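Local coordinates for lysozyme, putative (PDB 2WAG), which probably cleaves the peptidoglycan of bacterial cell walls as a family GH25 lysozyme, with retention of anomeric configuration, at residues M68-S80 and Q98-K112. Sequence-based numbering, arbitrary orientation.
Sequences MRVGAYHFFSFDS and QALPPVIDVEFYANK. With SO4 (sulfate ion), chain G.
Tyr109 reaches from the 98-112 segment in between Phe75 and Phe78. Tyr109 CB lies 4.2 Å from Phe75 CZ, and chi1 of 59° turns the ring toward both phenylalanines. The CD2-CE2 side of the Tyr109 ring does most of the touching: Tyr109 CD2 is 3.6 Å from Phe75 CE2, whose ring presents its edge to the tyrosine face in an offset edge-to-face pair with planes at 77°. Further out, Tyr109 CE2 meets Phe78 CD2 at 3.5 Å, rim to rim, the ring planes nearly parallel and neither ring over the other's face. A tyrosine suits the place because its tip is polar: Tyr109 OH accepts the Phe78 backbone N-H at 3.0 Å. Behind this aromatic cluster, strands 69-75 and 103-106 run parallel as neighbours in the beta-alpha-beta unit completed by helix 82-92, part of the family's TIM-barrel-like fold. Asp105 N donates to His74 O, and Asp105 O accepts from Phe76 N. Phe75 CZ also packs on Glu107 CG (3.5 Å), the aliphatic part of an acid whose OE2 is hydrogen-bonded to the backbone N of Gly2, a tag residue of the second subunit. In one of its two conformers, Lys112 passes Phe78 CB and brings NZ to the syn side of Asp79 OD2 in a 3.0 Å salt bridge.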
ATOM      1  N   MET A  68       9.164 -23.760   7.557  0.50 10.41           N
ATOM      2  CA  MET A  68       8.422 -23.106   6.472  0.50  9.32           C
ATOM      3  C   MET A  68       9.028 -23.423   5.123  0.50  9.35           C
ATOM      4  O   MET A  68      10.237 -23.619   5.021  0.50  9.85           O
ATOM      5  CB  MET A  68       8.417 -21.580   6.645  0.50  9.22           C
ATOM      6  CG  MET A  68       7.721 -21.102   7.960  0.50  7.89           C
ATOM      7  SD  MET A  68       7.960 -19.356   8.439  0.50  9.72           S
ATOM      8  CE  MET A  68       7.117 -18.643   7.027  0.50  8.69           C
ATOM      9  N   ARG A  69       8.204 -23.450   4.082  1.00  9.46           N
ATOM     10  CA  ARG A  69       8.752 -23.547   2.725  1.00  9.41           C
ATOM     11  C   ARG A  69       9.184 -22.141   2.325  1.00  9.26           C
ATOM     12  O   ARG A  69       8.441 -21.182   2.536  1.00  9.90           O
ATOM     13  CB  ARG A  69       7.717 -24.095   1.752  1.00 10.44           C
ATOM     14  CG  ARG A  69       7.212 -25.491   2.112  1.00 11.06           C
ATOM     15  CD  ARG A  69       6.793 -26.285   0.879  1.00 11.73           C
ATOM     16  NE  ARG A  69       7.981 -26.582   0.090  1.00 11.44           N
ATOM     17  CZ  ARG A  69       7.973 -26.974  -1.179  1.00 11.26           C
ATOM     18  NH1 ARG A  69       9.137 -27.169  -1.804  1.00 12.24           N
ATOM     19  NH2 ARG A  69       6.827 -27.166  -1.804  1.00 11.90           N
ATOM     20  N   VAL A  70      10.377 -22.014   1.747  1.00  8.96           N
ATOM     21  CA  VAL A  70      10.955 -20.699   1.517  1.00  8.99           C
ATOM     22  C   VAL A  70      11.389 -20.523   0.065  1.00  8.46           C
ATOM     23  O   VAL A  70      12.015 -21.420  -0.525  1.00  9.23           O
ATOM     24  CB  VAL A  70      12.185 -20.457   2.447  1.00  9.75           C
ATOM     25  CG1 VAL A  70      12.756 -19.072   2.247  1.00 11.77           C
ATOM     26  CG2 VAL A  70      11.813 -20.672   3.890  1.00 10.45           C
ATOM     27  N   GLY A  71      11.047 -19.375  -0.520  1.00  8.55           N
ATOM     28  CA  GLY A  71      11.506 -19.026  -1.849  1.00  8.75           C
ATOM     29  C   GLY A  71      11.990 -17.590  -1.859  1.00  8.33           C
ATOM     30  O   GLY A  71      11.869 -16.858  -0.860  1.00  8.61           O
ATOM     31  N   ALA A  72      12.521 -17.176  -3.003  1.00  7.80           N
ATOM     32  CA  ALA A  72      13.019 -15.805  -3.184  1.00  7.84           C
ATOM     33  C   ALA A  72      12.363 -15.162  -4.381  1.00  7.35           C
ATOM     34  O   ALA A  72      11.988 -15.848  -5.330  1.00  8.26           O
ATOM     35  CB  ALA A  72      14.542 -15.825  -3.375  1.00  9.17           C
ATOM     36  N   TYR A  73      12.237 -13.837  -4.346  1.00  7.14           N
ATOM     37  CA  TYR A  73      11.732 -13.116  -5.499  1.00  6.36           C
ATOM     38  C   TYR A  73      12.694 -12.066  -6.023  1.00  6.19           C
ATOM     39  O   TYR A  73      13.525 -11.517  -5.282  1.00  7.06           O
ATOM     40  CB  TYR A  73      10.334 -12.525  -5.262  1.00  6.82           C
ATOM     41  CG  TYR A  73      10.173 -11.268  -4.432  1.00  5.81           C
ATOM     42  CD1 TYR A  73      10.281  -9.999  -5.010  1.00  7.37           C
ATOM     43  CD2 TYR A  73       9.774 -11.359  -3.094  1.00  7.06           C
ATOM     44  CE1 TYR A  73      10.009  -8.859  -4.253  1.00  7.24           C
ATOM     45  CE2 TYR A  73       9.477 -10.225  -2.336  1.00  7.32           C
ATOM     46  CZ  TYR A  73       9.613  -8.980  -2.927  1.00  7.00           C
ATOM     47  OH  TYR A  73       9.341  -7.820  -2.233  1.00  8.62           O
ATOM     48  N   HIS A  74      12.546 -11.803  -7.320  1.00  6.48           N
ATOM     49  CA  HIS A  74      13.246 -10.750  -8.018  1.00  6.68           C
ATOM     50  C   HIS A  74      12.256  -9.657  -8.372  1.00  6.48           C
ATOM     51  O   HIS A  74      11.197  -9.936  -8.925  1.00  7.17           O
ATOM     52  CB  HIS A  74      13.781 -11.282  -9.350  1.00  7.02           C
ATOM     53  CG  HIS A  74      14.579 -10.260 -10.086  1.00  7.37           C
ATOM     54  ND1 HIS A  74      14.114  -9.518 -11.154  1.00 10.20           N
ATOM     55  CD2 HIS A  74      15.834  -9.834  -9.846  1.00  5.81           C
ATOM     56  CE1 HIS A  74      15.064  -8.675 -11.544  1.00  6.23           C
ATOM     57  NE2 HIS A  74      16.121  -8.863 -10.775  1.00 10.60           N
ATOM     58  N   PHE A  75      12.601  -8.404  -8.070  1.00  6.83           N
ATOM     59  CA  PHE A  75      11.753  -7.299  -8.473  1.00  6.75           C
ATOM     60  C   PHE A  75      12.202  -6.819  -9.865  1.00  6.97           C
ATOM     61  O   PHE A  75      13.310  -6.315 -10.030  1.00  8.04           O
ATOM     62  CB  PHE A  75      11.769  -6.180  -7.426  1.00  7.44           C
ATOM     63  CG  PHE A  75      10.671  -5.184  -7.616  1.00  7.38           C
ATOM     64  CD1 PHE A  75       9.557  -5.167  -6.766  1.00  8.65           C
ATOM     65  CD2 PHE A  75      10.717  -4.289  -8.664  1.00  8.09           C
ATOM     66  CE1 PHE A  75       8.530  -4.242  -6.977  1.00  9.44           C
ATOM     67  CE2 PHE A  75       9.707  -3.375  -8.878  1.00  9.26           C
ATOM     68  CZ  PHE A  75       8.608  -3.348  -8.029  1.00  9.34           C
ATOM     69  N   PHE A  76      11.349  -7.019 -10.860  1.00  7.12           N
ATOM     70  CA  PHE A  76      11.686  -6.747 -12.255  1.00  7.37           C
ATOM     71  C   PHE A  76      11.905  -5.269 -12.553  1.00  7.48           C
ATOM     72  O   PHE A  76      11.172  -4.410 -12.044  1.00  9.21           O
ATOM     73  CB  PHE A  76      10.549  -7.297 -13.121  1.00  8.80           C
ATOM     74  CG  PHE A  76      10.807  -7.266 -14.608  1.00  8.46           C
ATOM     75  CD1 PHE A  76      11.718  -8.130 -15.202  1.00 10.40           C
ATOM     76  CD2 PHE A  76      10.091  -6.386 -15.415  1.00 10.55           C
ATOM     77  CE1 PHE A  76      11.931  -8.084 -16.610  1.00 11.21           C
ATOM     78  CE2 PHE A  76      10.268  -6.368 -16.794  1.00 12.83           C
ATOM     79  CZ  PHE A  76      11.188  -7.201 -17.381  1.00 11.44           C
ATOM     80  N   SER A  77      12.908  -4.986 -13.379  1.00  7.72           N
ATOM     81  CA  SER A  77      13.152  -3.658 -13.910  1.00  8.26           C
ATOM     82  C   SER A  77      12.756  -3.602 -15.378  1.00  8.42           C
ATOM     83  O   SER A  77      13.058  -4.515 -16.153  1.00  9.17           O
ATOM     84  CB  SER A  77      14.627  -3.304 -13.787  1.00  8.47           C
ATOM     85  OG  SER A  77      14.867  -2.099 -14.498  1.00  9.99           O
ATOM     86  N   PHE A  78      12.096  -2.524 -15.777  1.00  8.87           N
ATOM     87  CA  PHE A  78      11.791  -2.268 -17.182  1.00  9.74           C
ATOM     88  C   PHE A  78      12.976  -1.691 -17.946  1.00 10.61           C
ATOM     89  O   PHE A  78      12.865  -1.453 -19.148  1.00 11.62           O
ATOM     90  CB  PHE A  78      10.584  -1.332 -17.273  1.00 11.15           C
ATOM     91  CG  PHE A  78       9.337  -1.930 -16.698  1.00 11.96           C
ATOM     92  CD1 PHE A  78       8.700  -2.968 -17.336  1.00 13.76           C
ATOM     93  CD2 PHE A  78       8.800  -1.459 -15.501  1.00 13.10           C
ATOM     94  CE1 PHE A  78       7.539  -3.551 -16.815  1.00 13.94           C
ATOM     95  CE2 PHE A  78       7.643  -2.039 -14.981  1.00 14.56           C
ATOM     96  CZ  PHE A  78       7.014  -3.071 -15.634  1.00 14.44           C
ATOM     97  N   ASP A  79      14.102  -1.480 -17.262  1.00  9.94           N
ATOM     98  CA  ASP A  79      15.197  -0.719 -17.862  1.00 11.88           C
ATOM     99  C   ASP A  79      16.516  -1.439 -18.003  1.00 12.18           C
ATOM    100  O   ASP A  79      17.517  -0.806 -18.335  1.00 14.55           O
ATOM    101  CB  ASP A  79      15.356   0.600 -17.124  1.00 13.53           C
ATOM    102  CG  ASP A  79      14.227   1.540 -17.460  1.00 16.46           C
ATOM    103  OD1 ASP A  79      14.119   1.963 -18.625  1.00 22.38           O
ATOM    104  OD2 ASP A  79      13.388   1.804 -16.584  1.00 23.32           O
ATOM    105  N   SER A  80      16.532  -2.752 -17.776  1.00 11.60           N
ATOM    106  CA  SER A  80      17.715  -3.546 -18.094  1.00 12.07           C
ATOM    107  C   SER A  80      17.320  -4.889 -18.671  1.00 11.39           C
ATOM    108  O   SER A  80      16.156  -5.306 -18.598  1.00 11.28           O
ATOM    109  CB  SER A  80      18.614  -3.734 -16.883  1.00 12.51           C
ATOM    110  OG  SER A  80      17.918  -4.358 -15.830  1.00 11.95           O
ATOM    111  N   GLN A  98      14.525 -28.292  -2.059  1.00 15.24           N
ATOM    112  CA  GLN A  98      13.329 -28.118  -1.247  1.00 15.44           C
ATOM    113  C   GLN A  98      12.768 -26.685  -1.241  1.00 14.51           C
ATOM    114  O   GLN A  98      11.718 -26.432  -0.657  1.00 15.13           O
ATOM    115  CB  GLN A  98      13.572 -28.588   0.196  1.00 17.14           C
ATOM    116  CG  GLN A  98      14.059 -30.032   0.308  1.00 21.49           C
ATOM    117  CD  GLN A  98      13.102 -31.044  -0.285  1.00 27.16           C
ATOM    118  OE1 GLN A  98      11.881 -30.904  -0.183  1.00 30.20           O
ATOM    119  NE2 GLN A  98      13.658 -32.090  -0.902  1.00 29.66           N
ATOM    120  N   ALA A  99      13.458 -25.757  -1.837  1.00 12.72           N
ATOM    121  CA  ALA A  99      12.974 -24.404  -1.931  1.00 11.51           C
ATOM    122  C   ALA A  99      11.731 -24.303  -2.778  1.00 10.70           C
ATOM    123  O   ALA A  99      11.470 -25.113  -3.617  1.00 12.27           O
ATOM    124  CB  ALA A  99      14.035 -23.511  -2.527  1.00 12.10           C
ATOM    125  N   LEU A 100      10.981 -23.235  -2.555  1.00  9.89           N
ATOM    126  CA  LEU A 100       9.920 -22.894  -3.497  1.00  8.94           C
ATOM    127  C   LEU A 100      10.507 -22.391  -4.825  1.00  8.64           C
ATOM    128  O   LEU A 100      11.648 -21.957  -4.877  1.00  8.57           O
ATOM    129  CB  LEU A 100       9.001 -21.830  -2.878  1.00  8.95           C
ATOM    130  CG  LEU A 100       8.220 -22.344  -1.669  1.00  8.78           C
ATOM    131  CD1 LEU A 100       7.563 -21.177  -0.946  1.00  9.97           C
ATOM    132  CD2 LEU A 100       7.173 -23.335  -2.128  1.00 11.14           C
ATOM    133  N   PRO A 101       9.719 -22.440  -5.903  1.00  8.67           N
ATOM    134  CA  PRO A 101      10.201 -21.928  -7.188  1.00  8.73           C
ATOM    135  C   PRO A 101      10.518 -20.437  -7.113  1.00  8.73           C
ATOM    136  O   PRO A 101       9.959 -19.709  -6.265  1.00  9.16           O
ATOM    137  CB  PRO A 101       9.031 -22.181  -8.136  1.00  8.70           C
ATOM    138  CG  PRO A 101       8.232 -23.308  -7.463  1.00  8.70           C
ATOM    139  CD  PRO A 101       8.362 -22.998  -5.999  1.00  8.83           C
ATOM    140  N   PRO A 102      11.377 -19.966  -8.019  1.00  7.66           N
ATOM    141  CA  PRO A 102      11.671 -18.534  -8.068  1.00  8.36           C
ATOM    142  C   PRO A 102      10.467 -17.722  -8.514  1.00  7.32           C
ATOM    143  O   PRO A 102       9.626 -18.208  -9.283  1.00  7.30           O
ATOM    144  CB  PRO A 102      12.776 -18.424  -9.124  1.00  9.79           C
ATOM    145  CG  PRO A 102      12.781 -19.685  -9.859  1.00 11.40           C
ATOM    146  CD  PRO A 102      12.037 -20.730  -9.099  1.00  8.73           C
ATOM    147  N   VAL A 103      10.395 -16.500  -8.009  1.00  7.13           N
ATOM    148  CA  VAL A 103       9.365 -15.559  -8.393  1.00  6.71           C
ATOM    149  C   VAL A 103       9.954 -14.323  -9.084  1.00  6.37           C
ATOM    150  O   VAL A 103      10.930 -13.811  -8.638  1.00  7.05           O
ATOM    151  CB  VAL A 103       8.601 -15.080  -7.165  1.00  6.23           C
ATOM    152  CG1 VAL A 103       7.629 -13.963  -7.482  1.00  8.06           C
ATOM    153  CG2 VAL A 103       7.944 -16.242  -6.428  1.00  8.23           C
ATOM    154  N   ILE A 104       9.298 -13.901 -10.174  1.00  6.33           N
ATOM    155  CA  ILE A 104       9.595 -12.595 -10.749  1.00  6.74           C
ATOM    156  C   ILE A 104       8.379 -11.703 -10.507  1.00  6.67           C
ATOM    157  O   ILE A 104       7.261 -12.057 -10.891  1.00  7.24           O
ATOM    158  CB  ILE A 104       9.918 -12.657 -12.249  1.00  6.95           C
ATOM    159  CG1 ILE A 104      11.021 -13.683 -12.545  1.00  7.33           C
ATOM    160  CG2 ILE A 104      10.339 -11.272 -12.713  1.00  8.58           C
ATOM    161  CD1 ILE A 104      11.149 -14.015 -14.024  1.00  9.23           C
ATOM    162  N   ASP A 105       8.631 -10.559  -9.870  1.00  6.83           N
ATOM    163  CA  ASP A 105       7.614  -9.615  -9.464  1.00  6.91           C
ATOM    164  C   ASP A 105       7.559  -8.490 -10.510  1.00  6.49           C
ATOM    165  O   ASP A 105       8.548  -7.763 -10.692  1.00  7.62           O
ATOM    166  CB  ASP A 105       8.003  -9.120  -8.061  1.00  7.51           C
ATOM    167  CG  ASP A 105       7.069  -8.075  -7.478  1.00  7.17           C
ATOM    168  OD1 ASP A 105       6.557  -7.197  -8.227  1.00  7.93           O
ATOM    169  OD2 ASP A 105       6.919  -8.117  -6.240  1.00  9.70           O
ATOM    170  N   VAL A 106       6.434  -8.403 -11.216  1.00  6.50           N
ATOM    171  CA  VAL A 106       6.256  -7.439 -12.325  1.00  7.64           C
ATOM    172  C   VAL A 106       5.156  -6.453 -11.928  1.00  7.38           C
ATOM    173  O   VAL A 106       3.968  -6.827 -11.821  1.00  7.76           O
ATOM    174  CB  VAL A 106       5.873  -8.156 -13.625  1.00  7.87           C
ATOM    175  CG1 VAL A 106       5.759  -7.166 -14.769  1.00  9.18           C
ATOM    176  CG2 VAL A 106       6.864  -9.281 -13.961  1.00  9.33           C
ATOM    177  N   GLU A 107       5.540  -5.196 -11.701  1.00  8.14           N
ATOM    178  CA  GLU A 107       4.550  -4.193 -11.281  1.00  7.85           C
ATOM    179  C   GLU A 107       5.125  -2.810 -11.512  1.00  8.66           C
ATOM    180  O   GLU A 107       6.331  -2.649 -11.724  1.00  9.47           O
ATOM    181  CB  GLU A 107       4.147  -4.359  -9.807  1.00  8.33           C
ATOM    182  CG  GLU A 107       5.255  -4.120  -8.816  1.00  8.44           C
ATOM    183  CD  GLU A 107       4.798  -4.464  -7.419  1.00  8.47           C
ATOM    184  OE1 GLU A 107       4.021  -3.669  -6.828  1.00 10.10           O
ATOM    185  OE2 GLU A 107       5.184  -5.535  -6.899  1.00  9.31           O
ATOM    186  N   PHE A 108       4.260  -1.806 -11.463  1.00  9.08           N
ATOM    187  CA  PHE A 108       4.756  -0.446 -11.612  1.00  9.34           C
ATOM    188  C   PHE A 108       5.504   0.065 -10.384  1.00  9.43           C
ATOM    189  O   PHE A 108       5.222  -0.339  -9.251  1.00 10.19           O
ATOM    190  CB  PHE A 108       3.636   0.503 -12.000  1.00 10.12           C
ATOM    191  CG  PHE A 108       3.107   0.238 -13.366  1.00 10.89           C
ATOM    192  CD1 PHE A 108       3.905   0.500 -14.467  1.00 12.56           C
ATOM    193  CD2 PHE A 108       1.853  -0.297 -13.565  1.00 14.44           C
ATOM    194  CE1 PHE A 108       3.463   0.243 -15.742  1.00 13.80           C
ATOM    195  CE2 PHE A 108       1.397  -0.567 -14.864  1.00 17.26           C
ATOM    196  CZ  PHE A 108       2.216  -0.279 -15.953  1.00 16.25           C
ATOM    197  N   TYR A 109       6.459   0.953 -10.638  1.00 10.09           N
ATOM    198  CA  TYR A 109       7.265   1.573  -9.601  1.00 10.06           C
ATOM    199  C   TYR A 109       7.781   2.904 -10.132  1.00 10.74           C
ATOM    200  O   TYR A 109       7.610   3.214 -11.311  1.00 11.56           O
ATOM    201  CB  TYR A 109       8.437   0.667  -9.222  1.00 10.44           C
ATOM    202  CG  TYR A 109       9.357   0.344 -10.378  1.00 10.29           C
ATOM    203  CD1 TYR A 109      10.480   1.121 -10.636  1.00 11.02           C
ATOM    204  CD2 TYR A 109       9.103  -0.735 -11.213  1.00  9.84           C
ATOM    205  CE1 TYR A 109      11.323   0.830 -11.691  1.00 11.06           C
ATOM    206  CE2 TYR A 109       9.941  -1.034 -12.271  1.00 11.04           C
ATOM    207  CZ  TYR A 109      11.049  -0.249 -12.506  1.00  9.35           C
ATOM    208  OH  TYR A 109      11.884  -0.544 -13.559  1.00 11.64           O
ATOM    209  N   ALA A 110       8.411   3.689  -9.266  1.00 12.27           N
ATOM    210  CA  ALA A 110       8.939   4.987  -9.670  1.00 12.41           C
ATOM    211  C   ALA A 110       7.928   5.751 -10.521  1.00 12.86           C
ATOM    212  O   ALA A 110       6.788   5.962 -10.106  1.00 13.25           O
ATOM    213  CB  ALA A 110      10.248   4.814 -10.423  1.00 13.43           C
ATOM    214  N   ASN A 111       8.350   6.165 -11.713  1.00 13.37           N
ATOM    215  CA  ASN A 111       7.490   6.937 -12.606  1.00 13.62           C
ATOM    216  C   ASN A 111       6.985   6.131 -13.801  1.00 13.04           C
ATOM    217  O   ASN A 111       6.421   6.688 -14.743  1.00 13.70           O
ATOM    218  CB  ASN A 111       8.217   8.191 -13.094  1.00 14.42           C
ATOM    219  CG  ASN A 111       8.539   9.154 -11.968  1.00 17.33           C
ATOM    220  OD1 ASN A 111       9.629   9.724 -11.917  1.00 22.29           O
ATOM    221  ND2 ASN A 111       7.588   9.343 -11.059  1.00 15.62           N
ATOM    222  N   LYS A 112       7.214   4.821 -13.777  0.50 12.14           N
ATOM    223  CA  LYS A 112       7.046   4.003 -14.975  0.50 11.84           C
ATOM    224  C   LYS A 112       5.603   3.977 -15.486  0.50 12.03           C
ATOM    225  O   LYS A 112       5.355   3.804 -16.682  0.50 12.78           O
ATOM    226  CB  LYS A 112       7.586   2.582 -14.753  0.50 10.85           C
ATOM    227  CG  LYS A 112       9.033   2.521 -14.259  0.50 10.94           C
ATOM    228  CD  LYS A 112      10.066   2.889 -15.325  0.50  9.40           C
ATOM    229  CE  LYS A 112       9.735   2.369 -16.717  0.50 14.67           C
ATOM    230  NZ  LYS A 112      10.793   2.771 -17.681  0.50 16.43           N
TER
HETATM  231  S   SO4 G1223      18.181  -1.357 -13.578  1.00 13.82           S
HETATM  232  O1  SO4 G1223      17.130  -0.784 -12.754  1.00 21.43           O
HETATM  233  O2  SO4 G1223      19.041  -2.426 -13.084  1.00 21.63           O
HETATM  234  O3  SO4 G1223      18.857  -0.405 -14.470  1.00 20.44           O
HETATM  235  O4  SO4 G1223      17.343  -2.105 -14.545  1.00 20.26           O
HETATM  236  O   HOH W   1      10.218 -27.030   1.800  0.50 16.54           O
HETATM  237  O   HOH W   2      11.976 -24.516   1.700  1.00 16.10           O
HETATM  238  O   HOH W   3      12.914 -19.409  -4.763  1.00 13.46           O
HETATM  239  O   HOH W   4       8.353  -4.568 -12.538  0.50  8.18           O
HETATM  240  O   HOH W   5       8.410  -4.956 -11.519  0.50 11.04           O
HETATM  241  O   HOH W   6      13.616   1.390 -13.961  1.00 20.56           O